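Local structure of 2-dehydro-3-deoxy-d-gluconate/2-dehydro-3-deoxy-phosphogluconate aldolase (Picrophilus torridus, 4UXD) at residues Glu78-Leu83 with Val106-Lys111; Ile94-Gly99 with Ile116-Ala121; Met32-Asp37 with Phe63-Thr68; Pro72-Lys77 with Gly285-Met290; Ala121-Pro126 with Met149-Tyr154. The protein is an aldolase of the dihydrodipicolinate synthetase family, built on a (beta/alpha)8 barrel, with four subunits in the assembly. All blocks are in the same frame, centred on the assembly; numbering follows the deposited sequence.

Contact 1 (Glu78-Leu83 with Val106-Lys111); sequences ERKDFL and VNELMK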
# COMPACT_ATOMS: atom_id res chain seq x y z
N GLU A 78 4.17 31.63 14.65
CA GLU A 78 4.70 31.94 13.31
C GLU A 78 3.62 31.94 12.24
O GLU A 78 3.72 32.67 11.24
CB GLU A 78 5.76 30.93 12.90
CG GLU A 78 7.09 31.10 13.58
CD GLU A 78 7.99 29.92 13.34
OE1 GLU A 78 7.51 28.77 13.48
OE2 GLU A 78 9.16 30.13 12.98
N ARG A 79 2.60 31.11 12.43
CA ARG A 79 1.57 30.95 11.42
C ARG A 79 0.59 32.11 11.50
O ARG A 79 0.21 32.68 10.48
CB ARG A 79 0.85 29.61 11.58
CG ARG A 79 1.69 28.41 11.09
CD ARG A 79 1.00 27.09 11.37
NE ARG A 79 -0.10 26.87 10.45
CZ ARG A 79 -1.11 26.03 10.67
NH1 ARG A 79 -1.15 25.34 11.81
NH2 ARG A 79 -2.07 25.88 9.76
N LYS A 80 0.18 32.47 12.71
CA LYS A 80 -0.66 33.65 12.89
C LYS A 80 0.04 34.85 12.28
O LYS A 80 -0.57 35.64 11.56
CB LYS A 80 -0.94 33.90 14.36
CG LYS A 80 -1.94 32.98 15.00
CD LYS A 80 -2.17 33.43 16.44
CE LYS A 80 -2.70 32.32 17.31
NZ LYS A 80 -2.62 32.70 18.75
N ASP A 81 1.33 34.97 12.56
CA ASP A 81 2.08 36.13 12.11
C ASP A 81 2.11 36.18 10.58
O ASP A 81 1.91 37.24 9.99
CB ASP A 81 3.50 36.12 12.69
CG ASP A 81 3.53 36.48 14.18
OD1 ASP A 81 2.55 37.10 14.68
OD2 ASP A 81 4.53 36.15 14.84
N PHE A 82 2.32 35.03 9.94
CA PHE A 82 2.41 34.99 8.47
C PHE A 82 1.07 35.33 7.79
O PHE A 82 1.04 36.06 6.80
CB PHE A 82 2.90 33.62 8.03
CG PHE A 82 3.24 33.52 6.58
CD1 PHE A 82 4.44 34.01 6.09
CD2 PHE A 82 2.37 32.90 5.70
CE1 PHE A 82 4.77 33.90 4.76
CE2 PHE A 82 2.70 32.77 4.35
CZ PHE A 82 3.90 33.27 3.88
N LEU A 83 -0.03 34.80 8.32
CA LEU A 83 -1.35 35.14 7.79
C LEU A 83 -1.58 36.65 7.89
O LEU A 83 -2.19 37.26 7.01
CB LEU A 83 -2.44 34.38 8.53
CG LEU A 83 -2.42 32.85 8.48
CD1 LEU A 83 -3.67 32.28 9.13
CD2 LEU A 83 -2.28 32.32 7.06
N VAL A 106 -6.95 25.02 15.15
CA VAL A 106 -7.82 25.37 14.03
C VAL A 106 -8.77 26.52 14.43
O VAL A 106 -8.85 27.53 13.74
CB VAL A 106 -8.65 24.14 13.53
CG1 VAL A 106 -9.44 24.48 12.29
CG2 VAL A 106 -7.74 22.95 13.22
N ASN A 107 -9.49 26.35 15.54
CA ASN A 107 -10.42 27.37 16.03
C ASN A 107 -9.72 28.69 16.23
O ASN A 107 -10.22 29.74 15.82
CB ASN A 107 -11.06 26.95 17.34
CG ASN A 107 -11.97 25.76 17.19
OD1 ASN A 107 -12.57 25.56 16.13
ND2 ASN A 107 -12.07 24.96 18.24
N GLU A 108 -8.56 28.63 16.86
CA GLU A 108 -7.73 29.81 17.05
C GLU A 108 -7.37 30.46 15.71
O GLU A 108 -7.63 31.64 15.50
CB GLU A 108 -6.48 29.43 17.83
CG GLU A 108 -5.71 30.59 18.46
CD GLU A 108 -4.75 30.13 19.56
OE1 GLU A 108 -5.02 29.08 20.18
OE2 GLU A 108 -3.73 30.80 19.81
N LEU A 109 -6.78 29.67 14.80
CA LEU A 109 -6.35 30.15 13.48
C LEU A 109 -7.51 30.67 12.62
O LEU A 109 -7.32 31.56 11.79
CB LEU A 109 -5.63 29.04 12.70
CG LEU A 109 -4.19 28.72 13.08
CD1 LEU A 109 -3.76 27.36 12.50
CD2 LEU A 109 -3.22 29.82 12.64
N MET A 110 -8.70 30.11 12.81
CA MET A 110 -9.85 30.55 12.02
C MET A 110 -10.42 31.85 12.59
O MET A 110 -10.69 32.79 11.85
CB MET A 110 -10.93 29.47 11.98
CG MET A 110 -10.64 28.38 10.93
SD MET A 110 -12.09 27.42 10.43
CE MET A 110 -12.51 26.72 12.00
N LYS A 111 -10.58 31.88 13.91
CA LYS A 111 -11.02 33.06 14.63
C LYS A 111 -10.13 34.25 14.31
O LYS A 111 -10.60 35.35 14.09
CB LYS A 111 -11.02 32.78 16.14
CG LYS A 111 -11.56 33.91 16.99
CD LYS A 111 -12.07 33.39 18.33
CE LYS A 111 -10.94 32.88 19.21
NZ LYS A 111 -11.44 32.22 20.44
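Leu109 reaches across from helix 103-115 and spreads its two methyls over the flank of helix 76-88. CD1 lies over one face of the Arg79 guanidinium, 3.1 Å above the plane and offset toward its rim; its nearest nitrogen is Arg79 NH1, and the two side chains meet at about a right angle. The arginine chain is bent at chi3 (75°), and its head is held by the backbone: NH1 is hydrogen-bonded to Gly99 O, and NH2 makes a weak bond to Gly97 O. The leucine methyl therefore packs on a cation whose position is set by the loop and strand that follow helix 76-88.

The other methyl, Leu109 CD2, faces Lys80 CG at 4.1 Å and, one turn further along the helix, Leu83 CD1 at 4.3 Å. Lys80 starts beside its backbone N (chi1 -75°) and then runs extended, so that NZ comes to Glu108, whose chain is also extended and is crossed nearly perpendicularly. NZ forms a salt bridge with Glu108 OE2, though the modelled separation is implausibly short and its exact geometry is doubtful. Apolar packing is thus framed by two polar groups, the buried guanidinium and the partly exposed ion pair.

The short helical segments run nearly parallel, 20° apart, with axes 10.7 Å from each other at closest approach. Such parallel helices, one on each side of a barrel strand in sequence, are characteristic of the outer helical layer of a (beta/alpha)8 barrel.

Contact 2 (Ile94-Gly99 with Ile116-Ala121); sequences IMAGVG and IGIEAA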
# COMPACT_ATOMS: atom_id res chain seq x y z
N ILE A 94 -7.96 36.01 0.26
CA ILE A 94 -7.09 35.02 0.88
C ILE A 94 -7.89 33.82 1.35
O ILE A 94 -9.00 33.97 1.88
CB ILE A 94 -6.31 35.64 2.08
CG1 ILE A 94 -5.35 36.72 1.58
CG2 ILE A 94 -5.51 34.58 2.85
CD1 ILE A 94 -4.72 37.55 2.65
N MET A 95 -7.34 32.63 1.11
CA MET A 95 -7.79 31.39 1.74
C MET A 95 -6.73 30.95 2.73
O MET A 95 -5.66 30.52 2.32
CB MET A 95 -8.01 30.28 0.72
CG MET A 95 -8.78 30.66 -0.51
SD MET A 95 -8.83 29.26 -1.64
CE MET A 95 -10.10 29.79 -2.80
N ALA A 96 -7.01 31.04 4.01
CA ALA A 96 -6.00 30.72 5.02
C ALA A 96 -5.93 29.22 5.29
O ALA A 96 -6.94 28.59 5.62
CB ALA A 96 -6.27 31.48 6.30
N GLY A 97 -4.74 28.65 5.17
CA GLY A 97 -4.54 27.30 5.62
C GLY A 97 -4.63 27.33 7.12
O GLY A 97 -3.79 27.93 7.76
N VAL A 98 -5.65 26.69 7.68
CA VAL A 98 -5.84 26.65 9.14
C VAL A 98 -5.65 25.21 9.67
O VAL A 98 -6.17 24.84 10.74
CB VAL A 98 -7.24 27.21 9.52
CG1 VAL A 98 -7.32 28.69 9.14
CG2 VAL A 98 -8.36 26.44 8.83
N GLY A 99 -4.88 24.42 8.91
CA GLY A 99 -4.60 23.03 9.23
C GLY A 99 -3.83 22.79 10.51
O GLY A 99 -2.97 23.58 10.89
N ILE A 116 -9.18 39.37 11.10
CA ILE A 116 -8.31 40.25 10.30
C ILE A 116 -8.78 40.30 8.85
O ILE A 116 -8.05 40.74 7.97
CB ILE A 116 -6.80 39.83 10.35
CG1 ILE A 116 -6.55 38.45 9.70
CG2 ILE A 116 -6.30 39.81 11.79
CD1 ILE A 116 -5.07 38.19 9.39
N GLY A 117 -10.00 39.82 8.60
CA GLY A 117 -10.60 39.89 7.28
C GLY A 117 -10.02 38.97 6.21
O GLY A 117 -9.87 39.38 5.05
N ILE A 118 -9.71 37.73 6.57
CA ILE A 118 -9.36 36.75 5.55
C ILE A 118 -10.66 36.12 5.12
O ILE A 118 -11.46 35.71 5.93
CB ILE A 118 -8.33 35.70 6.06
CG1 ILE A 118 -6.91 36.27 6.01
CG2 ILE A 118 -8.37 34.42 5.24
CD1 ILE A 118 -5.92 35.60 6.93
N GLU A 119 -10.88 36.08 3.81
CA GLU A 119 -12.15 35.65 3.24
C GLU A 119 -12.52 34.20 3.54
O GLU A 119 -13.69 33.89 3.80
CB GLU A 119 -12.12 35.84 1.72
CG GLU A 119 -12.30 37.27 1.26
CD GLU A 119 -11.00 38.03 1.13
OE1 GLU A 119 -9.99 37.64 1.74
OE2 GLU A 119 -11.01 39.04 0.40
N ALA A 120 -11.54 33.30 3.48
CA ALA A 120 -11.84 31.87 3.55
C ALA A 120 -10.80 31.10 4.34
O ALA A 120 -9.64 31.51 4.42
CB ALA A 120 -11.96 31.29 2.14
N ALA A 121 -11.24 29.99 4.93
CA ALA A 121 -10.35 29.06 5.58
C ALA A 121 -10.22 27.85 4.67
O ALA A 121 -11.10 27.61 3.84
CB ALA A 121 -10.85 28.66 6.94
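Ile94 and Ile118 form the apolar centre, their CG2 methyls 3.7 Å apart. In both residues CG2 lies anti to the backbone N, and the side chains cross obliquely, so Ile118 CG1 also rests against Ile94 CG2. Ile118 CG2 then reaches on to Ala96 CB at 3.8 Å. Further along the same face of the sheet, Val98 CG2 touches Ala121 CB, also at 3.8 Å. This face looks outward to the helices: Leu83 packs on Ala96, and Met110 on both Val98 and Ala121. On the reverse face Met95 CG meets Ala120 CB, with Tyr25 and Leu152 beside them.

Between the two faces runs the backbone ladder of parallel strands. Ala120 N donates to Ile94 O at 3.1 Å, in the carbonyl plane, and Ala96 N donates to Ala120 O at 2.7 Å. A CA-H...O contact from Met95 CA to the same Ala120 O adds to the second of these.

At the polar edge Glu119 folds back on Ile94. Its chain bends at chi2 (90°) and brings OE1 to Ile94 N, 3.0 Å away along an almost straight N-H...O line (172°), although the donor stands well above the carboxylate plane. The same oxygen forms a salt bridge with Arg87, which is also bonded to Gly117 O. Gly117, at positive phi, is the C-prime residue of the Schellman motif that ends helix 103-115.

Strand 95-97, this helix and strand 120-123 make up a beta-alpha-beta crossover, the repeating element of the (beta/alpha)8 barrel.

Contact 3 (Met32-Asp37 with Phe63-Thr68); sequences MITPLD and FPMGST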
# COMPACT_ATOMS: atom_id res chain seq x y z
N MET A 32 0.85 29.16 -1.55
CA MET A 32 2.09 29.90 -1.35
C MET A 32 3.16 29.09 -0.63
O MET A 32 2.87 28.43 0.37
CB MET A 32 1.84 31.17 -0.56
CG MET A 32 0.85 32.14 -1.19
SD MET A 32 0.55 33.58 -0.14
CE MET A 32 2.20 34.31 -0.12
N ILE A 33 4.39 29.15 -1.13
CA ILE A 33 5.51 28.75 -0.30
C ILE A 33 5.65 29.78 0.82
O ILE A 33 5.21 30.92 0.69
CB ILE A 33 6.84 28.65 -1.07
CG1 ILE A 33 7.16 29.99 -1.75
CG2 ILE A 33 6.77 27.53 -2.10
CD1 ILE A 33 8.57 30.08 -2.28
N THR A 34 6.28 29.36 1.90
CA THR A 34 6.68 30.29 2.96
C THR A 34 8.18 30.59 2.84
O THR A 34 9.00 29.82 3.35
CB THR A 34 6.37 29.68 4.33
OG1 THR A 34 5.04 29.16 4.32
CG2 THR A 34 6.52 30.70 5.43
N PRO A 35 8.55 31.71 2.17
CA PRO A 35 9.98 31.97 1.94
C PRO A 35 10.80 32.01 3.24
O PRO A 35 10.31 32.54 4.24
CB PRO A 35 9.98 33.33 1.24
CG PRO A 35 8.65 33.44 0.61
CD PRO A 35 7.71 32.76 1.58
N LEU A 36 12.00 31.44 3.21
CA LEU A 36 12.86 31.35 4.38
C LEU A 36 14.26 31.95 4.15
O LEU A 36 14.85 31.84 3.06
CB LEU A 36 13.02 29.89 4.84
CG LEU A 36 11.77 29.04 5.10
CD1 LEU A 36 12.20 27.58 5.36
CD2 LEU A 36 10.95 29.58 6.27
N ASP A 37 14.80 32.55 5.21
CA ASP A 37 16.15 33.08 5.18
C ASP A 37 17.17 31.94 5.30
O ASP A 37 16.79 30.78 5.41
CB ASP A 37 16.35 34.12 6.29
CG ASP A 37 16.17 33.53 7.70
OD1 ASP A 37 16.53 32.37 7.95
OD2 ASP A 37 15.68 34.27 8.58
N PHE A 63 -3.22 31.50 -1.05
CA PHE A 63 -3.44 30.42 -0.12
C PHE A 63 -2.16 30.23 0.71
O PHE A 63 -1.36 29.36 0.42
CB PHE A 63 -3.81 29.13 -0.87
CG PHE A 63 -3.91 27.91 0.01
CD1 PHE A 63 -4.05 28.01 1.39
CD2 PHE A 63 -3.85 26.65 -0.57
CE1 PHE A 63 -4.15 26.89 2.17
CE2 PHE A 63 -3.94 25.52 0.22
CZ PHE A 63 -4.10 25.64 1.59
N PRO A 64 -1.99 31.05 1.75
CA PRO A 64 -0.84 30.85 2.63
C PRO A 64 -1.01 29.66 3.56
O PRO A 64 -2.13 29.37 3.99
CB PRO A 64 -0.79 32.16 3.42
CG PRO A 64 -2.22 32.62 3.46
CD PRO A 64 -2.82 32.20 2.15
N MET A 65 0.10 28.99 3.85
CA MET A 65 0.17 27.89 4.81
C MET A 65 -0.67 26.68 4.38
O MET A 65 -1.38 26.06 5.18
CB MET A 65 -0.25 28.37 6.21
CG MET A 65 0.77 29.29 6.88
SD MET A 65 2.34 28.46 7.27
CE MET A 65 3.34 29.86 7.78
N GLY A 66 -0.59 26.36 3.09
CA GLY A 66 -1.02 25.07 2.60
C GLY A 66 0.13 24.09 2.74
O GLY A 66 1.12 24.39 3.43
N SER A 67 -0.01 22.93 2.09
CA SER A 67 1.03 21.91 2.08
C SER A 67 2.32 22.43 1.45
O SER A 67 3.42 22.18 1.94
CB SER A 67 0.56 20.66 1.33
OG SER A 67 -0.55 20.04 1.96
N THR A 68 2.16 23.15 0.36
CA THR A 68 3.28 23.76 -0.33
C THR A 68 4.01 24.71 0.61
O THR A 68 5.24 24.85 0.53
CB THR A 68 2.82 24.53 -1.58
OG1 THR A 68 2.21 23.61 -2.49
CG2 THR A 68 3.99 25.22 -2.26
O HOH W 1 2.41 29.79 2.74
O HOH W 2 0.45 27.16 0.82
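Met32 lies along the backbone of Phe63 and Pro64, and its side chain passes from the Phe63 carbonyl to the Pro64 ring. CB stands 3.8 Å from Phe63 O. CG stays near the same peptide, with Phe63 C 4.0 Å away. SD, the last atom in contact, reaches the proline, 4.1 Å from Pro64 CB, and the bend at chi3 (63°) turns CE away from the ring. Meanwhile Met32 N donates a hydrogen bond of 3.0 Å to Phe63 O from above the carbonyl plane.

Two further side-chain contacts extend the junction: Ile33 CG2 meets Thr68 CG2 at 3.6 Å, and Met65 CE lies beside OG1 and CG2 of Thr34. Thr34 OG1 is also hydrogen-bonded to Gly69 O.

Two waters bridge the loops. Both donate to Met32 O. Water 1 also donates to Thr34 OG1 and accepts from Met65 N at 2.7 Å, while water 2 donates to Phe63 O and accepts from Gly66 N.

These loops follow strands 27-31 and 61-63 at the C-terminal mouth of the barrel, where a bound glycerol lies near Thr68. The chemistry implies a joint that combines one direct backbone bond and apolar packing with two bridging waters: Met32 O, Met65 N and Gly66 N are bonded through the waters, and Phe63 O takes both Met32 N and water 2.

Contact 4 (Pro72-Lys77 with Gly285-Met290); sequences PYFTLK and GYRPPM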
# COMPACT_ATOMS: atom_id res chain seq x y z
N PRO A 72 2.97 22.66 8.74
CA PRO A 72 3.19 22.03 10.05
C PRO A 72 4.62 22.15 10.59
O PRO A 72 4.89 21.75 11.71
CB PRO A 72 2.85 20.56 9.79
CG PRO A 72 3.14 20.37 8.38
CD PRO A 72 2.77 21.65 7.69
N TYR A 73 5.53 22.68 9.79
CA TYR A 73 6.89 22.87 10.27
C TYR A 73 6.96 24.14 11.14
O TYR A 73 7.94 24.35 11.83
CB TYR A 73 7.89 22.97 9.10
CG TYR A 73 8.00 21.73 8.24
CD1 TYR A 73 7.43 20.52 8.64
CD2 TYR A 73 8.67 21.76 7.03
CE1 TYR A 73 7.52 19.38 7.86
CE2 TYR A 73 8.77 20.61 6.23
CZ TYR A 73 8.19 19.42 6.65
OH TYR A 73 8.28 18.28 5.86
N PHE A 74 5.90 24.94 11.14
CA PHE A 74 5.90 26.22 11.84
C PHE A 74 5.07 26.18 13.10
O PHE A 74 4.17 25.34 13.25
CB PHE A 74 5.37 27.34 10.91
CG PHE A 74 6.18 27.52 9.66
CD1 PHE A 74 7.39 28.17 9.69
CD2 PHE A 74 5.73 27.02 8.45
CE1 PHE A 74 8.13 28.32 8.54
CE2 PHE A 74 6.47 27.16 7.30
CZ PHE A 74 7.66 27.81 7.34
N THR A 75 5.37 27.11 14.01
CA THR A 75 4.60 27.26 15.24
C THR A 75 3.26 27.90 14.96
O THR A 75 3.07 28.55 13.94
CB THR A 75 5.34 28.15 16.28
OG1 THR A 75 5.43 29.49 15.77
CG2 THR A 75 6.72 27.62 16.57
N LEU A 76 2.34 27.73 15.89
CA LEU A 76 1.09 28.48 15.84
C LEU A 76 1.35 29.99 15.77
O LEU A 76 0.70 30.70 15.01
CB LEU A 76 0.25 28.14 17.07
CG LEU A 76 -1.18 28.65 17.07
CD1 LEU A 76 -1.99 28.04 15.91
CD2 LEU A 76 -1.81 28.34 18.42
N LYS A 77 2.32 30.47 16.54
CA LYS A 77 2.65 31.89 16.54
C LYS A 77 3.21 32.36 15.20
O LYS A 77 2.77 33.38 14.67
CB LYS A 77 3.62 32.20 17.67
CG LYS A 77 3.00 32.04 19.06
CD LYS A 77 4.03 32.18 20.16
CE LYS A 77 3.41 31.99 21.52
NZ LYS A 77 4.40 31.53 22.52
N GLY A 285 16.56 29.74 2.55
CA GLY A 285 16.93 28.56 3.31
C GLY A 285 15.83 27.54 3.52
O GLY A 285 14.75 27.61 2.93
N TYR A 286 16.13 26.58 4.39
CA TYR A 286 15.33 25.39 4.54
C TYR A 286 15.27 24.96 5.99
O TYR A 286 16.28 24.54 6.55
CB TYR A 286 15.92 24.26 3.69
CG TYR A 286 16.04 24.60 2.22
CD1 TYR A 286 17.09 25.38 1.76
CD2 TYR A 286 15.11 24.14 1.31
CE1 TYR A 286 17.20 25.70 0.43
CE2 TYR A 286 15.21 24.46 -0.03
CZ TYR A 286 16.27 25.23 -0.46
OH TYR A 286 16.41 25.55 -1.79
N ARG A 287 14.09 25.06 6.60
CA ARG A 287 13.88 24.50 7.94
C ARG A 287 13.81 22.98 7.84
O ARG A 287 12.92 22.45 7.16
CB ARG A 287 12.60 25.05 8.58
CG ARG A 287 12.34 24.53 10.00
CD ARG A 287 11.14 25.21 10.69
NE ARG A 287 11.34 26.65 10.88
CZ ARG A 287 10.57 27.42 11.64
NH1 ARG A 287 9.54 26.91 12.30
NH2 ARG A 287 10.83 28.72 11.74
N PRO A 288 14.75 22.27 8.49
CA PRO A 288 14.61 20.82 8.57
C PRO A 288 13.18 20.43 8.97
O PRO A 288 12.61 21.11 9.82
CB PRO A 288 15.61 20.43 9.64
CG PRO A 288 16.67 21.49 9.59
CD PRO A 288 15.99 22.75 9.13
N PRO A 289 12.62 19.36 8.36
CA PRO A 289 13.23 18.37 7.45
C PRO A 289 13.43 18.81 5.99
O PRO A 289 13.93 18.02 5.21
CB PRO A 289 12.24 17.21 7.51
CG PRO A 289 10.90 17.87 7.71
CD PRO A 289 11.17 19.13 8.53
N MET A 290 13.03 20.03 5.62
CA MET A 290 13.41 20.56 4.31
C MET A 290 14.92 20.48 4.16
O MET A 290 15.66 20.47 5.15
CB MET A 290 12.96 22.02 4.14
CG MET A 290 11.48 22.29 4.29
SD MET A 290 11.10 24.05 4.39
CE MET A 290 11.06 24.54 2.67
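Tyr73 turns its ring to Pro289, joining the loop ahead of barrel helix 76-88 to the chain that follows helix 270-279 in this (beta/alpha)8 fold. Pro289 CD sits over the centre of the ring, 3.6 Å from the centroid and 13° off the normal, a CH-pi contact. A cis peptide bond precedes the proline. At the ring's edge, near its plane, Met290 CG approaches Tyr73 CE2 at 3.7 Å.

Arg287 takes up the polar end. With CG anti to its backbone N (chi1 -179°) and a bend at chi3, the chain brings NH1 to Tyr73 O, a hydrogen bond of 3.1 Å. Phe74 CD1 lies over one face of the guanidinium, offset toward its rim, the ring and guanidinium planes lying 55° apart. The remaining nitrogens are engaged too: NH2 forms a salt bridge with Glu78 and NE bonds to Gly40 O, which fixes the rotation of the head.

The second subunit closes over this region, Ser102 of that subunit bonding to Tyr73 O and its Leu131 packing on Pro289. Beyond the ring carbons, Pro289 CG ends close to the phenol oxygen, 3.2 Å from Tyr73 OH.

Contact 5 (Ala121-Pro126 with Met149-Tyr154); sequences AVLMPP and MDLLIY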
# COMPACT_ATOMS: atom_id res chain seq x y z
N ALA A 121 -11.24 29.99 4.93
CA ALA A 121 -10.35 29.06 5.58
C ALA A 121 -10.22 27.85 4.67
O ALA A 121 -11.10 27.61 3.84
CB ALA A 121 -10.85 28.66 6.94
N VAL A 122 -9.11 27.13 4.82
CA VAL A 122 -8.88 25.86 4.17
C VAL A 122 -8.40 24.83 5.18
O VAL A 122 -7.36 25.02 5.82
CB VAL A 122 -7.84 25.95 3.06
CG1 VAL A 122 -7.80 24.62 2.25
CG2 VAL A 122 -8.11 27.14 2.17
N LEU A 123 -9.12 23.72 5.27
CA LEU A 123 -8.86 22.71 6.28
C LEU A 123 -8.85 21.30 5.69
O LEU A 123 -9.81 20.89 5.04
CB LEU A 123 -9.91 22.81 7.39
CG LEU A 123 -9.80 21.78 8.51
CD1 LEU A 123 -8.48 21.96 9.23
CD2 LEU A 123 -10.96 21.90 9.49
N MET A 124 -7.76 20.56 5.93
CA MET A 124 -7.67 19.15 5.56
C MET A 124 -7.90 18.28 6.80
O MET A 124 -7.89 18.78 7.92
CB MET A 124 -6.31 18.80 4.92
CG MET A 124 -5.14 18.66 5.88
SD MET A 124 -4.80 20.23 6.66
CE MET A 124 -4.07 21.10 5.30
N PRO A 125 -8.14 16.99 6.60
CA PRO A 125 -8.41 16.24 7.82
C PRO A 125 -7.19 16.11 8.75
O PRO A 125 -6.06 16.26 8.30
CB PRO A 125 -8.86 14.88 7.30
CG PRO A 125 -9.51 15.20 5.96
CD PRO A 125 -8.66 16.31 5.39
N PRO A 126 -7.44 15.85 10.04
CA PRO A 126 -6.35 15.61 10.98
C PRO A 126 -5.47 14.48 10.52
O PRO A 126 -5.96 13.57 9.81
CB PRO A 126 -7.06 15.22 12.28
CG PRO A 126 -8.45 15.63 12.11
CD PRO A 126 -8.76 15.69 10.67
N MET A 149 -17.25 31.41 9.08
CA MET A 149 -16.55 31.85 7.88
C MET A 149 -16.50 30.81 6.77
O MET A 149 -16.73 29.61 6.98
CB MET A 149 -15.12 32.29 8.22
CG MET A 149 -14.14 31.19 8.52
SD MET A 149 -12.52 31.83 9.00
CE MET A 149 -12.08 32.71 7.50
N ASP A 150 -16.21 31.29 5.57
CA ASP A 150 -16.13 30.45 4.40
C ASP A 150 -15.00 29.44 4.55
O ASP A 150 -13.88 29.81 4.89
CB ASP A 150 -15.91 31.31 3.15
CG ASP A 150 -17.17 32.00 2.71
OD1 ASP A 150 -18.12 32.06 3.52
OD2 ASP A 150 -17.22 32.48 1.56
N LEU A 151 -15.30 28.17 4.30
CA LEU A 151 -14.30 27.13 4.41
C LEU A 151 -14.33 26.19 3.22
O LEU A 151 -15.39 25.75 2.80
CB LEU A 151 -14.49 26.35 5.72
CG LEU A 151 -13.42 25.29 6.01
CD1 LEU A 151 -13.11 25.23 7.47
CD2 LEU A 151 -13.90 23.92 5.54
N LEU A 152 -13.14 25.91 2.70
CA LEU A 152 -12.96 24.89 1.67
C LEU A 152 -12.29 23.68 2.29
O LEU A 152 -11.21 23.77 2.89
CB LEU A 152 -12.14 25.43 0.50
CG LEU A 152 -12.93 26.45 -0.34
CD1 LEU A 152 -12.42 27.86 -0.09
CD2 LEU A 152 -12.87 26.13 -1.81
N ILE A 153 -12.97 22.55 2.17
CA ILE A 153 -12.40 21.28 2.59
C ILE A 153 -11.27 20.91 1.63
O ILE A 153 -11.33 21.20 0.42
CB ILE A 153 -13.46 20.19 2.64
CG1 ILE A 153 -14.49 20.58 3.70
CG2 ILE A 153 -12.83 18.83 2.88
CD1 ILE A 153 -15.08 19.44 4.48
N TYR A 154 -10.23 20.31 2.19
CA TYR A 154 -9.03 20.01 1.44
C TYR A 154 -8.72 18.51 1.54
O TYR A 154 -8.52 17.97 2.63
CB TYR A 154 -7.91 20.89 1.98
CG TYR A 154 -6.54 20.76 1.35
CD1 TYR A 154 -6.33 20.16 0.12
CD2 TYR A 154 -5.44 21.25 2.04
CE1 TYR A 154 -5.04 20.05 -0.41
CE2 TYR A 154 -4.16 21.16 1.54
CZ TYR A 154 -3.96 20.57 0.33
OH TYR A 154 -2.66 20.50 -0.12
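Leu151 packs on Leu123 on one face of two neighbouring parallel strands, 120-123 and 150-155, the ends of a beta-alpha-beta unit of the barrel. Leu151 CD1 is the bump: it wedges between Leu123 CB, 4.0 Å away, and the small methyl of Ala121. Met149 also borders this small residue, its SD 4.1 Å from Ala121 CB. Helices pack over this face, with Met110 on Leu151 and Val106 and Ile143 on Leu123.

Inside the barrel, Tyr154 supplies the large shape. Its CG lies anti to the backbone N (chi1 -180°), and the ring runs alongside Met124, the two side chains pointing the same way. Met124 starts in the crowded position between N and carbonyl carbon and bends twice more, which curls CE back against Tyr154 CD2 at 3.5 Å. Val122 CG1 fills the notch at the foot of the ring, 3.7 Å from Tyr154 CB. Lys182 of the next strand touches both Val122 and Tyr154, and Tyr128 of the second subunit packs on Met124 and Tyr154. The phenol OH bonds to Ser67 OG and to a bound glycerol.

Four backbone bonds hold the register: Ala121 N to Asp150 O, Leu152 N to Ala121 O, Leu123 N to Leu152 O and Tyr154 N to Leu123 O. The short strand segments are twisted 25° against each other. At the end of the pairing Pro125 brings no N-H, and its CD rests 3.2 Å from Tyr154 O.

How the contacts relate
From the N terminus, contact 3 closes first, joining the loops after strands 27-31 and 61-63 before any other contact opens. Contact 4 opens next, at 72-77, and closes only with the chain after the last helix; contacts 1, 2 and 5 are nested within its long loop. Contacts 1 and 2 cross, their segments alternating, so helices 76-88 and 103-115 are interleaved with strands 95-97 and 120-123; Arg79 bonds to Gly99 between them. Contact 5 follows contact 2 in series, shares Ala121 and carries the sheet on to strand 150-155. The bond from Gly97 N to Pro64 O links contacts 2 and 3 where the barrel closes.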